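Local coordinates for putative glucoamylase (Bacteroides uniformis, PDB 4GL3), which is a putative glucoamylase, probably a glycoside hydrolase with an alpha/alpha-barrel fold that releases sugar units from a glucan whose identity is not established, at residues 43-54 with 101-109; 250-258 with 379-387. One frame throughout, in Å; residues are numbered along the deposited sequence. Where two conformers were deposited one is given.

Contact 1: residues 43-54 with 101-109; sequences ERSNGGAETATI and WAHWMNGKT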
loop_
_atom_site.group_PDB
_atom_site.type_symbol
_atom_site.label_atom_id
_atom_site.label_comp_id
_atom_site.label_asym_id
_atom_site.label_seq_id
_atom_site.Cartn_x
_atom_site.Cartn_y
_atom_site.Cartn_z
ATOM N N GLU A 43 -2.606 -7.210 -11.552
ATOM C CA GLU A 43 -3.397 -6.117 -11.027
ATOM C C GLU A 43 -4.687 -6.654 -10.421
ATOM O O GLU A 43 -5.167 -6.134 -9.408
ATOM C CB GLU A 43 -3.711 -5.078 -12.141
ATOM C CG GLU A 43 -4.889 -4.107 -11.880
ATOM C CD GLU A 43 -4.669 -2.883 -10.913
ATOM O OE1 GLU A 43 -3.502 -2.359 -10.628
ATOM O OE2 GLU A 43 -5.768 -2.412 -10.432
ATOM N N ARG A 44 -5.266 -7.655 -11.074
ATOM C CA ARG A 44 -6.544 -8.252 -10.613
ATOM C C ARG A 44 -6.655 -9.707 -11.123
ATOM O O ARG A 44 -5.934 -10.095 -12.040
ATOM C CB ARG A 44 -7.758 -7.421 -11.092
ATOM C CG ARG A 44 -7.847 -7.303 -12.619
ATOM C CD ARG A 44 -9.089 -6.575 -13.130
ATOM N NE ARG A 44 -9.366 -5.314 -12.440
ATOM C CZ ARG A 44 -10.382 -5.082 -11.592
ATOM N NH1 ARG A 44 -11.261 -6.038 -11.245
ATOM N NH2 ARG A 44 -10.504 -3.868 -11.063
ATOM N N SER A 45 -7.554 -10.492 -10.523
ATOM C CA SER A 45 -7.771 -11.856 -10.890
ATOM C C SER A 45 -8.660 -11.977 -12.123
ATOM O O SER A 45 -8.762 -13.052 -12.672
ATOM C CB SER A 45 -8.445 -12.597 -9.718
ATOM O OG SER A 45 -9.686 -11.968 -9.357
ATOM N N ASN A 46 -9.352 -10.925 -12.543
ATOM C CA ASN A 46 -10.281 -11.058 -13.685
ATOM C C ASN A 46 -9.968 -10.005 -14.784
ATOM O O ASN A 46 -10.862 -9.390 -15.338
ATOM C CB ASN A 46 -11.746 -11.002 -13.203
ATOM C CG ASN A 46 -12.113 -9.663 -12.552
ATOM O OD1 ASN A 46 -11.237 -8.899 -12.109
ATOM N ND2 ASN A 46 -13.434 -9.391 -12.455
ATOM N N GLY A 47 -8.677 -9.823 -15.090
ATOM C CA GLY A 47 -8.197 -8.831 -16.083
ATOM C C GLY A 47 -7.367 -9.493 -17.185
ATOM O O GLY A 47 -7.600 -10.658 -17.560
ATOM N N GLY A 48 -6.374 -8.791 -17.712
ATOM C CA GLY A 48 -5.393 -9.447 -18.620
ATOM C C GLY A 48 -4.893 -10.827 -18.135
ATOM O O GLY A 48 -5.057 -11.227 -16.970
ATOM N N ALA A 49 -4.309 -11.592 -19.036
ATOM C CA ALA A 49 -3.341 -12.604 -18.624
ATOM C C ALA A 49 -1.943 -11.942 -18.483
ATOM O O ALA A 49 -1.045 -12.504 -17.901
ATOM C CB ALA A 49 -3.320 -13.740 -19.639
ATOM N N GLU A 50 -1.764 -10.733 -19.014
ATOM C CA GLU A 50 -0.426 -10.168 -19.225
ATOM C C GLU A 50 0.002 -9.073 -18.251
ATOM O O GLU A 50 1.188 -8.730 -18.219
ATOM C CB GLU A 50 -0.365 -9.546 -20.631
ATOM C CG GLU A 50 -0.841 -10.456 -21.765
ATOM C CD GLU A 50 0.177 -11.544 -22.068
ATOM O OE1 GLU A 50 1.298 -11.219 -22.517
ATOM O OE2 GLU A 50 -0.128 -12.733 -21.859
ATOM N N THR A 51 -0.948 -8.477 -17.536
ATOM C CA THR A 51 -0.709 -7.259 -16.748
ATOM C C THR A 51 -0.144 -7.503 -15.366
ATOM O O THR A 51 -0.693 -8.290 -14.605
ATOM C CB THR A 51 -2.019 -6.497 -16.562
ATOM O OG1 THR A 51 -2.571 -6.348 -17.843
ATOM C CG2 THR A 51 -1.807 -5.080 -15.889
ATOM N N ALA A 52 0.979 -6.865 -15.076
ATOM C CA ALA A 52 1.584 -6.846 -13.730
ATOM C C ALA A 52 1.484 -5.421 -13.228
ATOM O O ALA A 52 1.618 -4.454 -13.999
ATOM C CB ALA A 52 3.030 -7.281 -13.787
ATOM N N THR A 53 1.230 -5.255 -11.942
ATOM C CA THR A 53 1.188 -3.926 -11.361
ATOM C C THR A 53 2.363 -3.689 -10.437
ATOM O O THR A 53 2.688 -4.517 -9.583
ATOM C CB THR A 53 -0.183 -3.656 -10.736
ATOM O OG1 THR A 53 -0.255 -2.279 -10.359
ATOM C CG2 THR A 53 -0.473 -4.631 -9.553
ATOM N N ILE A 54 3.036 -2.557 -10.605
ATOM C CA ILE A 54 4.285 -2.320 -9.852
ATOM C C ILE A 54 4.088 -2.048 -8.375
ATOM O O ILE A 54 4.864 -2.598 -7.568
ATOM C CB ILE A 54 5.176 -1.248 -10.541
ATOM C CG1 ILE A 54 5.829 -1.877 -11.814
ATOM C CG2 ILE A 54 6.220 -0.625 -9.608
ATOM C CD1 ILE A 54 6.996 -2.875 -11.623
ATOM N N TRP A 101 9.732 2.729 -12.707
ATOM C CA TRP A 101 8.886 1.922 -13.590
ATOM C C TRP A 101 7.535 2.577 -13.828
ATOM O O TRP A 101 7.120 3.484 -13.076
ATOM C CB TRP A 101 8.700 0.504 -12.985
ATOM C CG TRP A 101 10.009 -0.169 -12.630
ATOM C CD1 TRP A 101 10.832 -0.828 -13.469
ATOM C CD2 TRP A 101 10.642 -0.217 -11.327
ATOM N NE1 TRP A 101 11.929 -1.344 -12.769
ATOM C CE2 TRP A 101 11.827 -0.951 -11.460
ATOM C CE3 TRP A 101 10.304 0.273 -10.074
ATOM C CZ2 TRP A 101 12.670 -1.167 -10.405
ATOM C CZ3 TRP A 101 11.155 0.066 -9.012
ATOM C CH2 TRP A 101 12.306 -0.679 -9.174
ATOM N N ALA A 102 6.862 2.085 -14.870
ATOM C CA ALA A 102 5.459 2.342 -15.149
ATOM C C ALA A 102 4.514 1.716 -14.082
ATOM O O ALA A 102 4.938 0.893 -13.253
ATOM C CB ALA A 102 5.087 1.906 -16.578
ATOM N N HIS A 103 3.265 2.195 -14.045
ATOM C CA HIS A 103 2.220 1.640 -13.180
ATOM C C HIS A 103 2.020 0.160 -13.574
ATOM O O HIS A 103 2.031 -0.718 -12.720
ATOM C CB HIS A 103 0.980 2.498 -13.335
ATOM C CG HIS A 103 -0.184 2.139 -12.450
ATOM N ND1 HIS A 103 -1.235 3.024 -12.241
ATOM C CD2 HIS A 103 -0.499 1.008 -11.771
ATOM C CE1 HIS A 103 -2.131 2.447 -11.444
ATOM N NE2 HIS A 103 -1.712 1.221 -11.153
ATOM N N TRP A 104 1.811 -0.092 -14.862
ATOM C CA TRP A 104 1.604 -1.444 -15.383
ATOM C C TRP A 104 2.719 -1.828 -16.353
ATOM O O TRP A 104 3.175 -0.996 -17.121
ATOM C CB TRP A 104 0.286 -1.516 -16.146
ATOM C CG TRP A 104 -0.958 -1.541 -15.301
ATOM C CD1 TRP A 104 -1.037 -1.670 -13.972
ATOM C CD2 TRP A 104 -2.298 -1.467 -15.782
ATOM N NE1 TRP A 104 -2.352 -1.686 -13.569
ATOM C CE2 TRP A 104 -3.146 -1.558 -14.666
ATOM C CE3 TRP A 104 -2.861 -1.335 -17.057
ATOM C CZ2 TRP A 104 -4.542 -1.521 -14.763
ATOM C CZ3 TRP A 104 -4.261 -1.321 -17.168
ATOM C CH2 TRP A 104 -5.080 -1.405 -16.018
HETATM N N MSE A 105 3.135 -3.085 -16.299
HETATM C CA MSE A 105 4.002 -3.692 -17.305
HETATM C C MSE A 105 3.581 -5.121 -17.606
HETATM O O MSE A 105 2.807 -5.762 -16.835
HETATM C CB MSE A 105 5.489 -3.702 -16.858
HETATM C CG MSE A 105 5.777 -4.445 -15.618
HETATM SE SE MSE A 105 7.693 -4.691 -15.251
HETATM C CE MSE A 105 8.199 -2.835 -15.225
ATOM N N ASN A 106 4.050 -5.611 -18.744
ATOM C CA ASN A 106 3.776 -6.969 -19.121
ATOM C C ASN A 106 4.587 -7.870 -18.188
ATOM O O ASN A 106 5.803 -7.730 -18.113
ATOM C CB ASN A 106 4.115 -7.162 -20.579
ATOM C CG ASN A 106 3.816 -8.541 -21.081
ATOM O OD1 ASN A 106 4.328 -9.540 -20.555
ATOM N ND2 ASN A 106 3.045 -8.617 -22.151
ATOM N N GLY A 107 3.914 -8.775 -17.480
ATOM C CA GLY A 107 4.568 -9.642 -16.486
ATOM C C GLY A 107 5.466 -10.748 -17.051
ATOM O O GLY A 107 6.168 -11.396 -16.319
ATOM N N LYS A 108 5.429 -10.947 -18.369
ATOM C CA LYS A 108 6.343 -11.836 -19.053
ATOM C C LYS A 108 7.490 -11.064 -19.737
ATOM O O LYS A 108 8.605 -11.465 -19.625
ATOM C CB LYS A 108 5.632 -12.683 -20.118
ATOM C CG LYS A 108 4.279 -13.273 -19.727
ATOM C CD LYS A 108 3.697 -14.091 -20.895
ATOM C CE LYS A 108 2.542 -15.012 -20.497
ATOM N NZ LYS A 108 1.501 -14.331 -19.672
ATOM N N THR A 109 7.235 -9.968 -20.432
ATOM C CA THR A 109 8.278 -9.315 -21.229
ATOM C C THR A 109 8.887 -8.085 -20.578
ATOM O O THR A 109 9.927 -7.600 -20.996
ATOM C CB THR A 109 7.712 -8.840 -22.582
ATOM O OG1 THR A 109 6.726 -7.806 -22.319
ATOM C CG2 THR A 109 7.137 -10.063 -23.383
HETATM O O HOH W 1 3.457 -11.362 -23.692
#

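Contact 2: residues 250-258 with 379-387; sequences FFTHYSYMG and IDQGPIIVM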
loop_
_atom_site.group_PDB
_atom_site.type_symbol
_atom_site.label_atom_id
_atom_site.label_comp_id
_atom_site.label_asym_id
_atom_site.label_seq_id
_atom_site.Cartn_x
_atom_site.Cartn_y
_atom_site.Cartn_z
ATOM N N PHE A 250 -7.709 3.509 2.580
ATOM C CA PHE A 250 -6.383 3.035 2.168
ATOM C C PHE A 250 -5.275 4.100 2.288
ATOM O O PHE A 250 -4.095 3.760 2.229
ATOM C CB PHE A 250 -6.372 2.415 0.749
ATOM C CG PHE A 250 -6.239 3.438 -0.388
ATOM C CD1 PHE A 250 -7.372 4.093 -0.883
ATOM C CD2 PHE A 250 -5.003 3.736 -0.946
ATOM C CE1 PHE A 250 -7.280 5.004 -1.949
ATOM C CE2 PHE A 250 -4.905 4.640 -2.029
ATOM C CZ PHE A 250 -6.035 5.283 -2.506
ATOM N N PHE A 251 -5.641 5.378 2.425
ATOM C CA PHE A 251 -4.651 6.398 2.709
ATOM C C PHE A 251 -3.838 6.080 4.007
ATOM O O PHE A 251 -2.709 6.523 4.128
ATOM C CB PHE A 251 -5.287 7.789 2.863
ATOM C CG PHE A 251 -5.873 8.408 1.582
ATOM C CD1 PHE A 251 -5.785 7.794 0.342
ATOM C CD2 PHE A 251 -6.534 9.648 1.667
ATOM C CE1 PHE A 251 -6.315 8.402 -0.793
ATOM C CE2 PHE A 251 -7.066 10.252 0.552
ATOM C CZ PHE A 251 -6.924 9.641 -0.690
ATOM N N THR A 252 -4.403 5.305 4.940
ATOM C CA THR A 252 -3.677 4.899 6.184
ATOM C C THR A 252 -2.884 3.602 6.015
ATOM O O THR A 252 -2.286 3.117 6.977
ATOM C CB THR A 252 -4.647 4.738 7.369
ATOM O OG1 THR A 252 -5.467 3.570 7.157
ATOM C CG2 THR A 252 -5.500 6.012 7.509
ATOM N N HIS A 253 -2.860 3.052 4.789
ATOM C CA HIS A 253 -2.227 1.779 4.527
ATOM C C HIS A 253 -0.982 1.854 3.626
ATOM O O HIS A 253 0.028 1.307 3.961
ATOM C CB HIS A 253 -3.209 0.767 3.891
ATOM C CG HIS A 253 -4.458 0.584 4.665
ATOM N ND1 HIS A 253 -5.649 0.256 4.059
ATOM C CD2 HIS A 253 -4.726 0.773 5.979
ATOM C CE1 HIS A 253 -6.600 0.221 4.985
ATOM N NE2 HIS A 253 -6.065 0.513 6.160
ATOM N N TYR A 254 -1.066 2.444 2.445
ATOM C CA TYR A 254 -0.011 2.157 1.444
ATOM C C TYR A 254 1.422 2.638 1.802
ATOM O O TYR A 254 2.389 1.940 1.536
ATOM C CB TYR A 254 -0.391 2.667 0.040
ATOM C CG TYR A 254 -1.542 2.015 -0.680
ATOM C CD1 TYR A 254 -2.290 1.003 -0.108
ATOM C CD2 TYR A 254 -1.885 2.437 -1.970
ATOM C CE1 TYR A 254 -3.373 0.445 -0.780
ATOM C CE2 TYR A 254 -2.945 1.886 -2.646
ATOM C CZ TYR A 254 -3.693 0.878 -2.054
ATOM O OH TYR A 254 -4.793 0.331 -2.718
ATOM N N SER A 255 1.539 3.838 2.347
ATOM C CA SER A 255 2.815 4.396 2.791
ATOM C C SER A 255 3.248 3.870 4.163
ATOM O O SER A 255 4.411 4.041 4.511
ATOM C CB SER A 255 2.751 5.965 2.839
ATOM O OG SER A 255 2.599 6.558 1.544
ATOM N N TYR A 256 2.346 3.193 4.894
ATOM C CA TYR A 256 2.547 2.807 6.308
ATOM C C TYR A 256 2.646 1.292 6.490
ATOM O O TYR A 256 2.404 0.697 7.557
ATOM C CB TYR A 256 1.454 3.429 7.178
ATOM C CG TYR A 256 1.379 4.896 6.882
ATOM C CD1 TYR A 256 2.403 5.761 7.293
ATOM C CD2 TYR A 256 0.350 5.422 6.107
ATOM C CE1 TYR A 256 2.373 7.119 6.993
ATOM C CE2 TYR A 256 0.314 6.774 5.781
ATOM C CZ TYR A 256 1.335 7.614 6.203
ATOM O OH TYR A 256 1.302 8.946 5.867
HETATM N N MSE A 257 3.035 0.672 5.413
HETATM C CA MSE A 257 3.349 -0.744 5.370
HETATM C C MSE A 257 4.770 -0.951 5.919
HETATM O O MSE A 257 5.028 -1.819 6.753
HETATM C CB MSE A 257 3.258 -1.202 3.913
HETATM C CG MSE A 257 2.577 -2.465 3.792
HETATM SE SE MSE A 257 0.718 -2.375 3.269
HETATM C CE MSE A 257 1.068 -3.842 1.983
ATOM N N GLY A 258 5.697 -0.105 5.453
ATOM C CA GLY A 258 7.079 -0.081 6.004
ATOM C C GLY A 258 7.327 1.053 7.004
ATOM O O GLY A 258 7.981 0.879 8.040
ATOM N N ILE A 379 -3.737 -4.546 -4.992
ATOM C CA ILE A 379 -3.558 -3.405 -4.079
ATOM C C ILE A 379 -4.512 -3.453 -2.864
ATOM O O ILE A 379 -4.287 -2.761 -1.912
ATOM C CB ILE A 379 -3.647 -2.019 -4.798
ATOM C CG1 ILE A 379 -5.031 -1.821 -5.430
ATOM C CG2 ILE A 379 -2.470 -1.848 -5.807
ATOM C CD1 ILE A 379 -5.209 -0.539 -6.280
ATOM N N ASP A 380 -5.558 -4.265 -2.922
ATOM C CA ASP A 380 -6.461 -4.503 -1.774
ATOM C C ASP A 380 -6.017 -5.741 -0.934
ATOM O O ASP A 380 -6.095 -5.723 0.302
ATOM C CB ASP A 380 -7.891 -4.642 -2.295
ATOM C CG ASP A 380 -8.441 -3.295 -2.936
ATOM O OD1 ASP A 380 -7.910 -2.206 -2.646
ATOM O OD2 ASP A 380 -9.459 -3.328 -3.680
ATOM N N GLN A 381 -5.478 -6.770 -1.597
ATOM C CA GLN A 381 -5.018 -7.986 -0.925
ATOM C C GLN A 381 -3.687 -7.808 -0.175
ATOM O O GLN A 381 -3.500 -8.343 0.912
ATOM C CB GLN A 381 -4.914 -9.155 -1.916
ATOM C CG GLN A 381 -6.248 -9.623 -2.516
ATOM C CD GLN A 381 -7.354 -9.902 -1.497
ATOM O OE1 GLN A 381 -8.039 -8.983 -0.997
ATOM N NE2 GLN A 381 -7.634 -11.145 -1.303
ATOM N N GLY A 382 -2.758 -7.047 -0.750
ATOM C CA GLY A 382 -1.464 -6.890 -0.151
ATOM C C GLY A 382 -1.505 -6.362 1.271
ATOM O O GLY A 382 -0.857 -6.935 2.170
ATOM N N PRO A 383 -2.234 -5.252 1.480
ATOM C CA PRO A 383 -2.266 -4.654 2.829
ATOM C C PRO A 383 -2.922 -5.544 3.881
ATOM O O PRO A 383 -2.586 -5.428 5.062
ATOM C CB PRO A 383 -3.047 -3.324 2.628
ATOM C CG PRO A 383 -2.853 -2.987 1.154
ATOM C CD PRO A 383 -2.824 -4.344 0.457
ATOM N N ILE A 384 -3.826 -6.419 3.472
ATOM C CA ILE A 384 -4.451 -7.330 4.414
ATOM C C ILE A 384 -3.380 -8.226 5.010
ATOM O O ILE A 384 -3.319 -8.348 6.236
ATOM C CB ILE A 384 -5.575 -8.164 3.778
ATOM C CG1 ILE A 384 -6.737 -7.258 3.357
ATOM C CG2 ILE A 384 -6.045 -9.263 4.740
ATOM C CD1 ILE A 384 -7.770 -7.974 2.460
ATOM N N ILE A 385 -2.514 -8.802 4.174
ATOM C CA ILE A 385 -1.475 -9.727 4.665
ATOM C C ILE A 385 -0.508 -8.950 5.545
ATOM O O ILE A 385 -0.177 -9.356 6.661
ATOM C CB ILE A 385 -0.636 -10.389 3.531
ATOM C CG1 ILE A 385 -1.486 -11.200 2.588
ATOM C CG2 ILE A 385 0.437 -11.331 4.124
ATOM C CD1 ILE A 385 -0.797 -11.531 1.269
ATOM N N VAL A 386 -0.019 -7.827 5.023
ATOM C CA VAL A 386 1.095 -7.126 5.640
ATOM C C VAL A 386 0.715 -6.370 6.897
ATOM O O VAL A 386 1.476 -6.342 7.844
ATOM C CB VAL A 386 1.803 -6.173 4.606
ATOM C CG1 VAL A 386 2.847 -5.307 5.309
ATOM C CG2 VAL A 386 2.450 -6.994 3.503
HETATM N N MSE A 387 -0.457 -5.740 6.928
HETATM C CA MSE A 387 -0.850 -4.947 8.106
HETATM C C MSE A 387 -1.282 -5.865 9.230
HETATM O O MSE A 387 -1.038 -5.558 10.386
HETATM C CB MSE A 387 -1.945 -3.908 7.769
HETATM C CG MSE A 387 -1.488 -2.839 6.759
HETATM SE SE MSE A 387 -0.005 -1.737 7.374
HETATM C CE MSE A 387 -0.902 -0.343 8.368
HETATM O O HOH W 2 -6.584 -0.670 -0.903
#

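Contact 1: residues 43-54 with 101-109
Trp104 lies across strand 51-53 and touches it with one ring face and one edge. Its CB sits 3.9 Å from Ala52 O. With CG beside the backbone N (chi1 -75°), the indole turns one face to Thr51, whose CG2 makes a CH-pi contact 3.7 Å from the centroid of the five-membered ring, almost on the ring normal. CD1 meets Thr53 OG1 at the ring edge. At the tip, NE1 donates to Glu43 OE1 over 3.2 Å, nearly straight (169°) and in the indole plane, but from above the carboxylate plane; CZ2 lies against Glu43 CG.

The backbones pair antiparallel: Ala52 and Met105 exchange both bonds, Gly107 N donates to Glu50 O, and Ile54 N to His103 O. At the far end Asn106 ND2 donates to Glu50 OE1 at 3.2 Å, Lys108 NZ forms a salt bridge with Glu50 OE2, and a water bridges OE1 and Asn106 ND2.

Strand 104-106 is the middle one of a three-stranded antiparallel sheet, with 112-113 on its other side. Ile54 and Met105 turn to helix 75-90, Ile54 CD1 lying 3.8 Å from Met105 CE, while Thr53 and His103 touch Glu126 of helix 124-140.

Contact 2: residues 250-258 with 379-387
Met257, a selenomethionine, lays its side chain along the helical segment 379-387. It was deposited in two conformers, and what follows from CG outward holds for one of them. In that copy all three torsions lie away from staggered values (chi1 -137°), which may reflect the disorder. SE and CE come over Pro383: CE is 3.5 Å from Pro383 CA, and SE is 3.9 Å from Pro383 CB. Val386 comes in at about a right angle, its CG1 against Met257 CG.

Met387 answers from the helix. Bent at chi2 and chi3 (-86°), it curls back toward the loop, bringing SE to 3.4 Å from Tyr256 O.

The helix is kinked where Pro383 N has no bond to the turn before, and the proline ring there meets both Met257 and Tyr254. The tyrosine ring slants past it, CE1 to CG 4.0 Å, and carries OH to 3.3 Å from Ile379 CB. Ile379 has CG1 between its backbone N and carbonyl carbon (chi1 62°), near that hydroxyl. One water joins Tyr254 OH to Asp380 OD1, at 2.7 Å from each, and donates to the carboxylate.

Both segments belong to the putative glucoamylase family region. Pro383 and Ile384 rest on helix 326-331, Met257 and Val386 meet Met62 of helix 54-69, and Thr252 and Tyr256 touch Met275 of helix 271-288.

Overall arrangement
Contact 2 is the core contact, its centre about 4 Å from the centre of the chain, whereas contact 1, about 17 Å out, is only partly buried. Their chemistry follows: contact 1 combines backbone bonds, a salt bridge and an indole N-H bond with apolar packing around Ile54, while contact 2 relies on selenomethionine, proline and branched aliphatic groups, with a single water linking its polar ends. The two centres are about 19 Å apart; the contacts do not touch, and their nearest atoms are about 5 Å apart. Helix 54-69 connects them: Ile54, in contact 1, begins it, and its Met62 reaches contact 2. Glu43 also pairs through its backbone with Ala378, the start of the helix that carries 379-387.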